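PDB 1XYG: probable N-acetyl-gamma-glutamyl-phosphate reductase, chloroplastic from Arabidopsis thaliana, which probably catalyses the NADP-dependent interconversion of N-acetyl-glutamyl phosphate and N-acetyl-glutamate semialdehyde, the third step of arginine biosynthesis from glutamate via acetylated intermediates. Local coordinates for residues I17-L22 with V83-C88; T45-D50 with K68-V73; T95-K100 with P130-E135; V109-D114 with G331-A336. One frame throughout, in Å; residues are numbered along the deposited sequence.

Contact 1 of 4, residues I17-L22 with V83-C88; sequences IRIGLL and VDAVFC
Asp84 grips the backbone of Arg18 at both ends. Its carboxylate OD2 takes the N-H of Arg18 at 2.7 Å, on the anti lone pair and nearly straight (165°). Its own backbone N gives a bond of 2.8 Å to Arg18 O. CG of Asp84 is anti to its carbonyl carbon (chi1 -55°), which points OD2 at the N-H of Arg18. Arg18 O also receives a long, weak bond from Ala85 N. Further along, the two strands pair in parallel. Gly20 N donates to Ala85 O at 2.9 Å, and Gly20 O accepts from Phe87 N. Leu22 N then donates to Phe87 O at 2.9 Å, close to the line of the C=O bond. An alanine in place of Asp84 would probably leave the N-H of Arg18 without its acceptor and weaken the pairing at this end. The poorly ordered guanidinium of Arg18 runs off from the pair; a water links it weakly to Asp84 OD1. On one face of the sheet, Ile19 CG2 meets the edge of the Phe87 ring at 3.8 Å, and Ile19 CD1 rests on Ala85 CB. These are central strands of the Rossmann-type nucleotide-binding domain. Leu340 of helix 329-343 and Ile32 of helix 27-37 cover the face of the sheet that carries Ile19, Ala85 and Phe87, and strand 42-47 pairs with the far edge of 17-22.

Contact 2 of 4, residues T45-D50 with K68-V73; sequences TLMTAD and KLPTLV
Met47 and Val73 are joined by a backbone hydrogen bond. Val73 N donates to Met47 O at 3.1 Å, and Val73 O accepts from Ala49 N at 3.0 Å. Together they form a single bridge around Thr48. Thr48 CA also gives a CA-H...O contact to Val73 O at 3.4 Å. One water completes the polar set: it accepts from Met47 N and donates to Thr71 O. The hydroxyl OG1 of Thr48 is buried and has no partner in the model. The apolar contacts centre on Met47. Its chain bends at the sulfur (chi3 -62°), which brings CE onto Leu69 CB and Pro70 CD, both at 3.7 Å. The ring of Pro70 lies against the carbonyl of Thr45. Leu72 reaches back with both methyls: CD2 meets Met47 CB at 3.7 Å, and CD1 touches Ala49 CB at 3.9 Å. An alanine in place of Leu72 would probably open a gap beside Met47 and Ala49. Val33 of helix 27-37 touches both Met47 and Leu69. Strand 42-47 is the outermost on its side of the parallel sheet in this chain, so the loop 68-73 lines the sheet edge of a Rossmann-type nucleotide-binding domain.

Contact 3 of 4, residues T95-K100 with P130-E135; sequences TQEIIK and PHKAVE
Gln96 runs out extended beyond CG (chi2 161°), and this carries its amide from the helix to His131 and Lys132. His131 has CG anti to its backbone N (chi1 -166°), which lays the imidazole against that amide. The two planes are 10° apart, a stacked pair, with Gln96 NE2 over the centre of the ring and 3.4 Å above its plane. The amide oxygen faces the backbone instead. Gln96 OE1 accepts from Lys132 N at 2.7 Å, and the donor sits above the carbonyl plane, off the lone pairs. The amide nitrogen is held by Asp114 O, so both ends of the group have a partner and its rotation is fixed. The ring is fixed too: ND1 accepts in its plane from Ala133 N at 3.1 Å, while NE2 bonds to Gln137. Tyr123 of helix 120-127 meets the same ring edge-to-face. Helix 95-100 follows strand 85-88 and leads to parallel strand 107-110, the right-handed crossover of a Rossmann-type domain, and 130-135 packs on its outer side. Charged chains lie toward solvent. Lys132 NZ forms a salt bridge with Glu97 OE1 at 3.1 Å, on the anti lone pair. A water modelled beside both is doubtfully close to Glu97 OE1. The methyl of Ala133 lies between Gln96 CG, at 4.1 Å, and Lys100 CD, at 4.2 Å.

Contact 4 of 4, residues V109-D114 with G331-A336; sequences VDLSAD and GASGQA
Val109 and Leu111 both rest a methyl on Ala336 CB, and this is the tight part of the contact. Val109 CG1 touches it at 3.8 Å, and Leu111 CD1 meets it at the same distance. Val109 has CG1 anti to its backbone N (chi1 169°), which turns that methyl to the helix. The small alanine lets Val109 CG1 come close to the helix backbone. The other methyl of Leu111, CD2, reaches the preceding turn, where it lies 3.7 Å from Ser333 OG. That hydroxyl is bonded to Thr28 O. The packing is looser toward Ala332, whose CB is 4.5 Å from Leu111 CD2. Leu111 and Ala332 are both partly exposed. No hydrogen bond crosses the contact. Polar bonds instead shape the loop after the strand: Asp110 OD1 accepts from Ser112 N in an Asx turn, and Ser112 OG accepts from Asp114 N in an ST turn. The side chain of Ala332 is about 6 Å from that of Cys163, the active-site residue by similarity. Helix 329-343 packs on the end of strand 107-110. Phe87 of the neighbouring strand 85-88 touches both Val109 and Ala336, and helix 27-37 lies beside Ser333.

How the contacts relate
Contacts 1 and 4 are buried; contacts 2 and 3 are only partly so. Contacts 1, 2 and 4 share the parallel sheet. Strand 17-22 pairs with 42-47 through Leu21 and Leu46, and strand 85-88 pairs with 107-110 through Cys88 and Leu111. Contact 2 is nested in the loop closed by contact 1 and lies at the sheet edge. Contact 3 is tied to contact 4 by the Gln96-Asp114 bond. The chemistry follows position. Contact 1 rests on strand pairing, contact 4 on mainly apolar packing, with no hydrogen bond across it. Contact 2 mixes a short backbone bridge with methyl packing, while contact 3 adds a salt bridge and an amide-ring stack.

Contact 1 of 4, residues I17-L22 with V83-C88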
loop_
_atom_site.group_PDB
_atom_site.type_symbol
_atom_site.label_atom_id
_atom_site.label_comp_id
_atom_site.label_asym_id
_atom_site.label_seq_id
_atom_site.Cartn_x
_atom_site.Cartn_y
_atom_site.Cartn_z
ATOM N N ILE A 17 31.837 18.189 -15.922
ATOM C CA ILE A 17 32.326 17.017 -15.218
ATOM C C ILE A 17 31.783 15.689 -15.705
ATOM O O ILE A 17 30.579 15.513 -15.872
ATOM C CB ILE A 17 32.032 17.133 -13.717
ATOM C CG1 ILE A 17 32.731 18.370 -13.135
ATOM C CG2 ILE A 17 32.471 15.860 -13.007
ATOM C CD1 ILE A 17 34.254 18.303 -13.164
ATOM N N ARG A 18 32.692 14.744 -15.918
ATOM C CA ARG A 18 32.323 13.406 -16.368
ATOM C C ARG A 18 32.278 12.469 -15.178
ATOM O O ARG A 18 33.280 12.223 -14.506
ATOM C CB ARG A 18 33.314 12.902 -17.404
ATOM C CG ARG A 18 33.327 13.754 -18.634
ATOM C CD ARG A 18 34.487 13.392 -19.505
ATOM N NE ARG A 18 34.149 12.387 -20.505
ATOM C CZ ARG A 18 35.033 11.879 -21.355
ATOM N NH1 ARG A 18 36.293 12.284 -21.306
ATOM N NH2 ARG A 18 34.654 10.995 -22.266
ATOM N N ILE A 19 31.089 11.952 -14.926
ATOM C CA ILE A 19 30.869 11.075 -13.793
ATOM C C ILE A 19 30.887 9.586 -14.103
ATOM O O ILE A 19 30.324 9.121 -15.093
ATOM C CB ILE A 19 29.520 11.380 -13.118
ATOM C CG1 ILE A 19 29.508 12.807 -12.572
ATOM C CG2 ILE A 19 29.244 10.350 -12.034
ATOM C CD1 ILE A 19 30.604 13.093 -11.543
ATOM N N GLY A 20 31.537 8.841 -13.226
ATOM C CA GLY A 20 31.589 7.402 -13.363
ATOM C C GLY A 20 30.757 6.809 -12.236
ATOM O O GLY A 20 30.879 7.225 -11.080
ATOM N N LEU A 21 29.898 5.854 -12.565
ATOM C CA LEU A 21 29.052 5.221 -11.561
ATOM C C LEU A 21 29.366 3.729 -11.471
ATOM O O LEU A 21 29.097 2.980 -12.404
ATOM C CB LEU A 21 27.572 5.435 -11.919
ATOM C CG LEU A 21 26.471 4.815 -11.041
ATOM C CD1 LEU A 21 26.592 5.310 -9.609
ATOM C CD2 LEU A 21 25.099 5.165 -11.614
ATOM N N LEU A 22 29.955 3.303 -10.356
ATOM C CA LEU A 22 30.293 1.891 -10.165
ATOM C C LEU A 22 29.147 1.178 -9.458
ATOM O O LEU A 22 28.896 1.422 -8.283
ATOM C CB LEU A 22 31.566 1.729 -9.327
ATOM C CG LEU A 22 32.952 1.906 -9.936
ATOM C CD1 LEU A 22 33.184 3.353 -10.302
ATOM C CD2 LEU A 22 33.979 1.456 -8.924
ATOM N N VAL A 83 36.997 9.337 -16.566
ATOM C CA VAL A 83 36.081 10.122 -15.739
ATOM C C VAL A 83 36.806 11.025 -14.751
ATOM O O VAL A 83 37.969 10.796 -14.428
ATOM C CB VAL A 83 35.093 9.212 -14.965
ATOM C CG1 VAL A 83 34.139 8.530 -15.941
ATOM C CG2 VAL A 83 35.855 8.168 -14.166
ATOM N N ASP A 84 36.103 12.051 -14.272
ATOM C CA ASP A 84 36.672 13.021 -13.336
ATOM C C ASP A 84 36.388 12.678 -11.879
ATOM O O ASP A 84 37.247 12.846 -11.014
ATOM C CB ASP A 84 36.130 14.414 -13.651
ATOM C CG ASP A 84 36.371 14.815 -15.091
ATOM O OD1 ASP A 84 37.547 14.923 -15.489
ATOM O OD2 ASP A 84 35.385 15.016 -15.827
ATOM N N ALA A 85 35.170 12.225 -11.611
ATOM C CA ALA A 85 34.770 11.828 -10.266
ATOM C C ALA A 85 33.965 10.533 -10.354
ATOM O O ALA A 85 33.389 10.211 -11.394
ATOM C CB ALA A 85 33.943 12.931 -9.607
ATOM N N VAL A 86 33.920 9.796 -9.253
ATOM C CA VAL A 86 33.212 8.527 -9.219
ATOM C C VAL A 86 32.297 8.349 -8.011
ATOM O O VAL A 86 32.616 8.783 -6.906
ATOM C CB VAL A 86 34.233 7.354 -9.236
ATOM C CG1 VAL A 86 33.590 6.090 -8.715
ATOM C CG2 VAL A 86 34.768 7.134 -10.645
ATOM N N PHE A 87 31.154 7.714 -8.249
ATOM C CA PHE A 87 30.191 7.392 -7.201
ATOM C C PHE A 87 30.235 5.872 -7.132
ATOM O O PHE A 87 30.063 5.196 -8.148
ATOM C CB PHE A 87 28.770 7.823 -7.585
ATOM C CG PHE A 87 28.482 9.284 -7.363
ATOM C CD1 PHE A 87 28.473 9.819 -6.077
ATOM C CD2 PHE A 87 28.197 10.121 -8.438
ATOM C CE1 PHE A 87 28.174 11.169 -5.860
ATOM C CE2 PHE A 87 27.897 11.476 -8.237
ATOM C CZ PHE A 87 27.886 12.001 -6.943
ATOM N N CYS A 88 30.473 5.326 -5.952
ATOM C CA CYS A 88 30.518 3.880 -5.831
ATOM C C CYS A 88 29.309 3.332 -5.078
ATOM O O CYS A 88 29.074 3.676 -3.918
ATOM C CB CYS A 88 31.807 3.440 -5.137
ATOM S SG CYS A 88 31.879 1.654 -4.905
HETATM O O HOH W 1 37.686 13.074 -18.374
#

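Contact 2 of 4, residues T45-D50 with K68-V73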
loop_
_atom_site.group_PDB
_atom_site.type_symbol
_atom_site.label_atom_id
_atom_site.label_comp_id
_atom_site.label_asym_id
_atom_site.label_seq_id
_atom_site.Cartn_x
_atom_site.Cartn_y
_atom_site.Cartn_z
ATOM N N THR A 45 29.052 9.503 -17.706
ATOM C CA THR A 45 29.670 9.051 -18.948
ATOM C C THR A 45 30.138 7.599 -18.867
ATOM O O THR A 45 30.494 6.994 -19.877
ATOM C CB THR A 45 30.887 9.933 -19.339
ATOM O OG1 THR A 45 31.832 9.955 -18.260
ATOM C CG2 THR A 45 30.441 11.352 -19.667
ATOM N N LEU A 46 30.126 7.036 -17.666
ATOM C CA LEU A 46 30.561 5.658 -17.471
ATOM C C LEU A 46 29.742 4.950 -16.378
ATOM O O LEU A 46 29.592 5.473 -15.276
ATOM C CB LEU A 46 32.041 5.641 -17.100
ATOM C CG LEU A 46 32.612 4.253 -16.828
ATOM C CD1 LEU A 46 32.329 3.345 -18.018
ATOM C CD2 LEU A 46 34.100 4.362 -16.567
ATOM N N MET A 47 29.224 3.757 -16.676
ATOM C CA MET A 47 28.410 3.013 -15.706
ATOM C C MET A 47 28.721 1.510 -15.621
ATOM O O MET A 47 28.811 0.821 -16.646
ATOM C CB MET A 47 26.917 3.174 -16.021
ATOM C CG MET A 47 26.377 4.591 -15.945
ATOM S SD MET A 47 24.559 4.647 -16.013
ATOM C CE MET A 47 24.199 3.937 -17.625
ATOM N N THR A 48 28.842 1.013 -14.389
ATOM C CA THR A 48 29.147 -0.395 -14.100
ATOM C C THR A 48 27.971 -1.221 -13.537
ATOM O O THR A 48 27.186 -0.735 -12.720
ATOM C CB THR A 48 30.287 -0.516 -13.067
ATOM O OG1 THR A 48 31.492 0.046 -13.591
ATOM C CG2 THR A 48 30.529 -1.940 -12.740
ATOM N N ALA A 49 27.880 -2.478 -13.974
ATOM C CA ALA A 49 26.854 -3.417 -13.517
ATOM C C ALA A 49 27.474 -4.812 -13.478
ATOM O O ALA A 49 28.444 -5.096 -14.182
ATOM C CB ALA A 49 25.655 -3.406 -14.451
ATOM N N ASP A 50 26.911 -5.691 -12.659
ATOM C CA ASP A 50 27.447 -7.036 -12.538
ATOM C C ASP A 50 26.805 -8.027 -13.517
ATOM O O ASP A 50 27.306 -8.231 -14.627
ATOM C CB ASP A 50 27.284 -7.520 -11.095
ATOM C CG ASP A 50 28.067 -8.782 -10.814
ATOM O OD1 ASP A 50 29.251 -8.849 -11.218
ATOM O OD2 ASP A 50 27.502 -9.697 -10.183
ATOM N N LYS A 68 19.632 9.636 -22.259
ATOM C CA LYS A 68 20.543 8.963 -23.176
ATOM C C LYS A 68 21.762 8.578 -22.341
ATOM O O LYS A 68 22.652 9.398 -22.129
ATOM C CB LYS A 68 20.935 9.922 -24.310
ATOM C CG LYS A 68 19.883 10.061 -25.410
ATOM C CD LYS A 68 18.476 10.336 -24.870
ATOM C CE LYS A 68 17.413 10.182 -25.964
ATOM N NZ LYS A 68 16.033 10.377 -25.429
ATOM N N LEU A 69 21.800 7.338 -21.858
ATOM C CA LEU A 69 22.908 6.899 -21.016
ATOM C C LEU A 69 23.808 5.894 -21.708
ATOM O O LEU A 69 23.442 5.308 -22.718
ATOM C CB LEU A 69 22.353 6.279 -19.731
ATOM C CG LEU A 69 21.490 7.203 -18.868
ATOM C CD1 LEU A 69 20.757 6.395 -17.812
ATOM C CD2 LEU A 69 22.384 8.263 -18.255
ATOM N N PRO A 70 24.997 5.650 -21.141
ATOM C CA PRO A 70 25.959 4.702 -21.710
ATOM C C PRO A 70 25.496 3.281 -21.500
ATOM O O PRO A 70 24.588 3.034 -20.714
ATOM C CB PRO A 70 27.243 4.987 -20.932
ATOM C CG PRO A 70 27.020 6.368 -20.387
ATOM C CD PRO A 70 25.596 6.356 -20.004
ATOM N N THR A 71 26.119 2.354 -22.219
ATOM C CA THR A 71 25.791 0.940 -22.119
ATOM C C THR A 71 26.538 0.474 -20.873
ATOM O O THR A 71 27.655 0.918 -20.630
ATOM C CB THR A 71 26.299 0.177 -23.371
ATOM O OG1 THR A 71 25.695 0.736 -24.542
ATOM C CG2 THR A 71 25.953 -1.296 -23.281
ATOM N N LEU A 72 25.931 -0.389 -20.068
ATOM C CA LEU A 72 26.597 -0.882 -18.860
ATOM C C LEU A 72 27.752 -1.817 -19.183
ATOM O O LEU A 72 27.647 -2.669 -20.064
ATOM C CB LEU A 72 25.595 -1.621 -17.973
ATOM C CG LEU A 72 24.451 -0.768 -17.431
ATOM C CD1 LEU A 72 23.308 -1.668 -17.008
ATOM C CD2 LEU A 72 24.950 0.080 -16.272
ATOM N N VAL A 73 28.858 -1.649 -18.467
ATOM C CA VAL A 73 30.018 -2.504 -18.670
ATOM C C VAL A 73 30.378 -3.155 -17.347
ATOM O O VAL A 73 29.794 -2.844 -16.304
ATOM C CB VAL A 73 31.249 -1.710 -19.167
ATOM C CG1 VAL A 73 30.874 -0.888 -20.391
ATOM C CG2 VAL A 73 31.800 -0.826 -18.052
HETATM O O HOH W 2 29.602 2.737 -19.226
#

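Contact 3 of 4, residues T95-K100 with P130-E135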
loop_
_atom_site.group_PDB
_atom_site.type_symbol
_atom_site.label_atom_id
_atom_site.label_comp_id
_atom_site.label_asym_id
_atom_site.label_seq_id
_atom_site.Cartn_x
_atom_site.Cartn_y
_atom_site.Cartn_z
ATOM N N THR A 95 34.088 -3.025 -2.266
ATOM C CA THR A 95 34.506 -1.643 -2.414
ATOM C C THR A 95 35.948 -1.304 -2.051
ATOM O O THR A 95 36.581 -0.490 -2.729
ATOM C CB THR A 95 33.548 -0.736 -1.611
ATOM O OG1 THR A 95 32.218 -0.864 -2.144
ATOM C CG2 THR A 95 33.976 0.694 -1.683
ATOM N N GLN A 96 36.471 -1.918 -0.996
ATOM C CA GLN A 96 37.831 -1.624 -0.568
ATOM C C GLN A 96 38.930 -1.898 -1.592
ATOM O O GLN A 96 39.739 -1.014 -1.879
ATOM C CB GLN A 96 38.145 -2.359 0.739
ATOM C CG GLN A 96 37.802 -1.563 2.002
ATOM C CD GLN A 96 37.685 -2.438 3.238
ATOM O OE1 GLN A 96 38.267 -3.517 3.301
ATOM N NE2 GLN A 96 36.936 -1.971 4.231
ATOM N N GLU A 97 38.968 -3.098 -2.158
ATOM C CA GLU A 97 40.026 -3.381 -3.113
ATOM C C GLU A 97 39.867 -2.669 -4.450
ATOM O O GLU A 97 40.856 -2.332 -5.098
ATOM C CB GLU A 97 40.222 -4.892 -3.311
ATOM C CG GLU A 97 39.123 -5.745 -3.865
ATOM C CD GLU A 97 39.551 -7.212 -3.850
ATOM O OE1 GLU A 97 39.330 -7.890 -2.826
ATOM O OE2 GLU A 97 40.132 -7.682 -4.851
ATOM N N ILE A 98 38.627 -2.416 -4.852
ATOM C CA ILE A 98 38.371 -1.724 -6.108
ATOM C C ILE A 98 38.754 -0.260 -5.996
ATOM O O ILE A 98 39.379 0.301 -6.894
ATOM C CB ILE A 98 36.886 -1.784 -6.492
ATOM C CG1 ILE A 98 36.507 -3.193 -6.924
ATOM C CG2 ILE A 98 36.587 -0.727 -7.565
ATOM C CD1 ILE A 98 35.019 -3.349 -7.075
ATOM N N ILE A 99 38.348 0.358 -4.896
ATOM C CA ILE A 99 38.636 1.766 -4.677
ATOM C C ILE A 99 40.122 1.995 -4.460
ATOM O O ILE A 99 40.675 3.005 -4.896
ATOM C CB ILE A 99 37.843 2.312 -3.460
ATOM C CG1 ILE A 99 36.356 2.413 -3.820
ATOM C CG2 ILE A 99 38.392 3.657 -3.033
ATOM C CD1 ILE A 99 35.497 3.122 -2.800
ATOM N N LYS A 100 40.773 1.051 -3.792
ATOM C CA LYS A 100 42.195 1.177 -3.537
ATOM C C LYS A 100 42.974 1.216 -4.847
ATOM O O LYS A 100 44.000 1.892 -4.939
ATOM C CB LYS A 100 42.707 0.016 -2.686
ATOM C CG LYS A 100 44.105 0.271 -2.122
ATOM C CD LYS A 100 44.625 -0.900 -1.300
ATOM C CE LYS A 100 44.941 -2.108 -2.167
ATOM N NZ LYS A 100 45.460 -3.246 -1.355
ATOM N N PRO A 130 38.599 -9.018 7.084
ATOM C CA PRO A 130 39.684 -8.056 7.272
ATOM C C PRO A 130 39.530 -6.831 6.375
ATOM O O PRO A 130 38.998 -6.916 5.269
ATOM C CB PRO A 130 40.919 -8.878 6.942
ATOM C CG PRO A 130 40.492 -10.281 7.467
ATOM C CD PRO A 130 39.112 -10.385 6.910
ATOM N N HIS A 131 39.961 -5.681 6.879
ATOM C CA HIS A 131 39.909 -4.431 6.125
ATOM C C HIS A 131 41.042 -4.579 5.107
ATOM O O HIS A 131 42.196 -4.801 5.487
ATOM C CB HIS A 131 40.183 -3.251 7.070
ATOM C CG HIS A 131 39.831 -1.905 6.508
ATOM N ND1 HIS A 131 40.393 -1.403 5.354
ATOM C CD2 HIS A 131 39.011 -0.929 6.978
ATOM C CE1 HIS A 131 39.942 -0.180 5.137
ATOM N NE2 HIS A 131 39.101 0.130 6.112
ATOM N N LYS A 132 40.720 -4.474 3.821
ATOM C CA LYS A 132 41.731 -4.647 2.779
ATOM C C LYS A 132 42.341 -3.366 2.217
ATOM O O LYS A 132 42.964 -3.382 1.156
ATOM C CB LYS A 132 41.152 -5.483 1.636
ATOM C CG LYS A 132 40.870 -6.923 2.029
ATOM C CD LYS A 132 40.114 -7.678 0.954
ATOM C CE LYS A 132 38.686 -7.188 0.844
ATOM N NZ LYS A 132 37.898 -8.038 -0.079
ATOM N N ALA A 133 42.176 -2.261 2.933
ATOM C CA ALA A 133 42.718 -0.977 2.495
ATOM C C ALA A 133 43.009 -0.127 3.725
ATOM O O ALA A 133 42.687 1.062 3.779
ATOM C CB ALA A 133 41.712 -0.269 1.590
ATOM N N VAL A 134 43.633 -0.758 4.711
ATOM C CA VAL A 134 43.965 -0.117 5.980
ATOM C C VAL A 134 44.578 1.278 5.875
ATOM O O VAL A 134 44.161 2.189 6.591
ATOM C CB VAL A 134 44.911 -1.012 6.813
ATOM C CG1 VAL A 134 45.332 -0.288 8.085
ATOM C CG2 VAL A 134 44.220 -2.317 7.168
ATOM N N GLU A 135 45.575 1.440 5.005
ATOM C CA GLU A 135 46.242 2.732 4.834
ATOM C C GLU A 135 45.320 3.800 4.262
ATOM O O GLU A 135 45.219 4.903 4.800
ATOM C CB GLU A 135 47.463 2.618 3.908
ATOM C CG GLU A 135 48.780 2.148 4.523
ATOM C CD GLU A 135 48.886 2.401 6.008
ATOM O OE1 GLU A 135 48.664 3.545 6.439
ATOM O OE2 GLU A 135 49.206 1.447 6.744
HETATM O O HOH W 3 36.964 -8.340 -2.537
#

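Contact 4 of 4, residues V109-D114 with G331-A336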
loop_
_atom_site.group_PDB
_atom_site.type_symbol
_atom_site.label_atom_id
_atom_site.label_comp_id
_atom_site.label_asym_id
_atom_site.label_seq_id
_atom_site.Cartn_x
_atom_site.Cartn_y
_atom_site.Cartn_z
ATOM N N VAL A 109 33.367 9.198 -4.019
ATOM C CA VAL A 109 32.368 9.165 -2.970
ATOM C C VAL A 109 31.829 7.745 -2.942
ATOM O O VAL A 109 31.117 7.311 -3.852
ATOM C CB VAL A 109 31.211 10.163 -3.207
ATOM C CG1 VAL A 109 30.078 9.880 -2.206
ATOM C CG2 VAL A 109 31.716 11.598 -2.992
ATOM N N ASP A 110 32.206 7.012 -1.904
ATOM C CA ASP A 110 31.765 5.635 -1.751
ATOM C C ASP A 110 30.488 5.586 -0.931
ATOM O O ASP A 110 30.463 6.044 0.208
ATOM C CB ASP A 110 32.846 4.798 -1.061
ATOM C CG ASP A 110 32.395 3.363 -0.803
ATOM O OD1 ASP A 110 31.641 2.823 -1.635
ATOM O OD2 ASP A 110 32.799 2.772 0.221
ATOM N N LEU A 111 29.427 5.039 -1.516
ATOM C CA LEU A 111 28.158 4.937 -0.810
ATOM C C LEU A 111 28.069 3.688 0.060
ATOM O O LEU A 111 27.136 3.554 0.855
ATOM C CB LEU A 111 26.983 4.958 -1.789
ATOM C CG LEU A 111 26.618 6.347 -2.306
ATOM C CD1 LEU A 111 27.494 6.697 -3.500
ATOM C CD2 LEU A 111 25.149 6.372 -2.686
ATOM N N SER A 112 29.038 2.782 -0.083
ATOM C CA SER A 112 29.037 1.556 0.715
ATOM C C SER A 112 29.462 1.912 2.136
ATOM O O SER A 112 29.768 3.063 2.432
ATOM C CB SER A 112 30.017 0.524 0.152
ATOM O OG SER A 112 31.304 0.696 0.723
ATOM N N ALA A 113 29.492 0.920 3.013
ATOM C CA ALA A 113 29.873 1.145 4.399
ATOM C C ALA A 113 31.336 0.803 4.680
ATOM O O ALA A 113 31.850 1.090 5.765
ATOM C CB ALA A 113 28.974 0.327 5.302
ATOM N N ASP A 114 32.010 0.210 3.698
ATOM C CA ASP A 114 33.397 -0.232 3.848
ATOM C C ASP A 114 34.455 0.771 4.304
ATOM O O ASP A 114 35.527 0.361 4.751
ATOM C CB ASP A 114 33.892 -0.878 2.547
ATOM C CG ASP A 114 33.541 -2.341 2.431
ATOM O OD1 ASP A 114 32.990 -2.918 3.392
ATOM O OD2 ASP A 114 33.833 -2.918 1.361
ATOM N N GLY A 331 19.410 10.025 2.715
ATOM C CA GLY A 331 19.908 8.838 3.378
ATOM C C GLY A 331 20.932 8.095 2.531
ATOM O O GLY A 331 21.572 7.157 3.007
ATOM N N ALA A 332 21.096 8.516 1.276
ATOM C CA ALA A 332 22.053 7.865 0.396
ATOM C C ALA A 332 22.586 8.714 -0.758
ATOM O O ALA A 332 23.478 9.540 -0.576
ATOM C CB ALA A 332 21.453 6.568 -0.151
ATOM N N SER A 333 22.032 8.499 -1.947
ATOM C CA SER A 333 22.480 9.182 -3.147
ATOM C C SER A 333 22.400 10.703 -3.127
ATOM O O SER A 333 23.228 11.376 -3.749
ATOM C CB SER A 333 21.731 8.618 -4.350
ATOM O OG SER A 333 21.993 7.230 -4.483
ATOM N N GLY A 334 21.410 11.248 -2.426
ATOM C CA GLY A 334 21.287 12.696 -2.342
ATOM C C GLY A 334 22.462 13.283 -1.581
ATOM O O GLY A 334 23.073 14.260 -2.011
ATOM N N GLN A 335 22.790 12.686 -0.443
ATOM C CA GLN A 335 23.912 13.168 0.347
ATOM C C GLN A 335 25.222 12.943 -0.410
ATOM O O GLN A 335 26.137 13.762 -0.336
ATOM C CB GLN A 335 23.956 12.452 1.701
ATOM C CG GLN A 335 25.095 12.912 2.596
ATOM C CD GLN A 335 24.729 12.841 4.063
ATOM O OE1 GLN A 335 24.668 13.865 4.752
ATOM N NE2 GLN A 335 24.473 11.632 4.552
ATOM N N ALA A 336 25.305 11.831 -1.137
ATOM C CA ALA A 336 26.498 11.516 -1.911
ATOM C C ALA A 336 26.780 12.655 -2.896
ATOM O O ALA A 336 27.920 13.118 -3.026
ATOM C CB ALA A 336 26.304 10.201 -2.665
#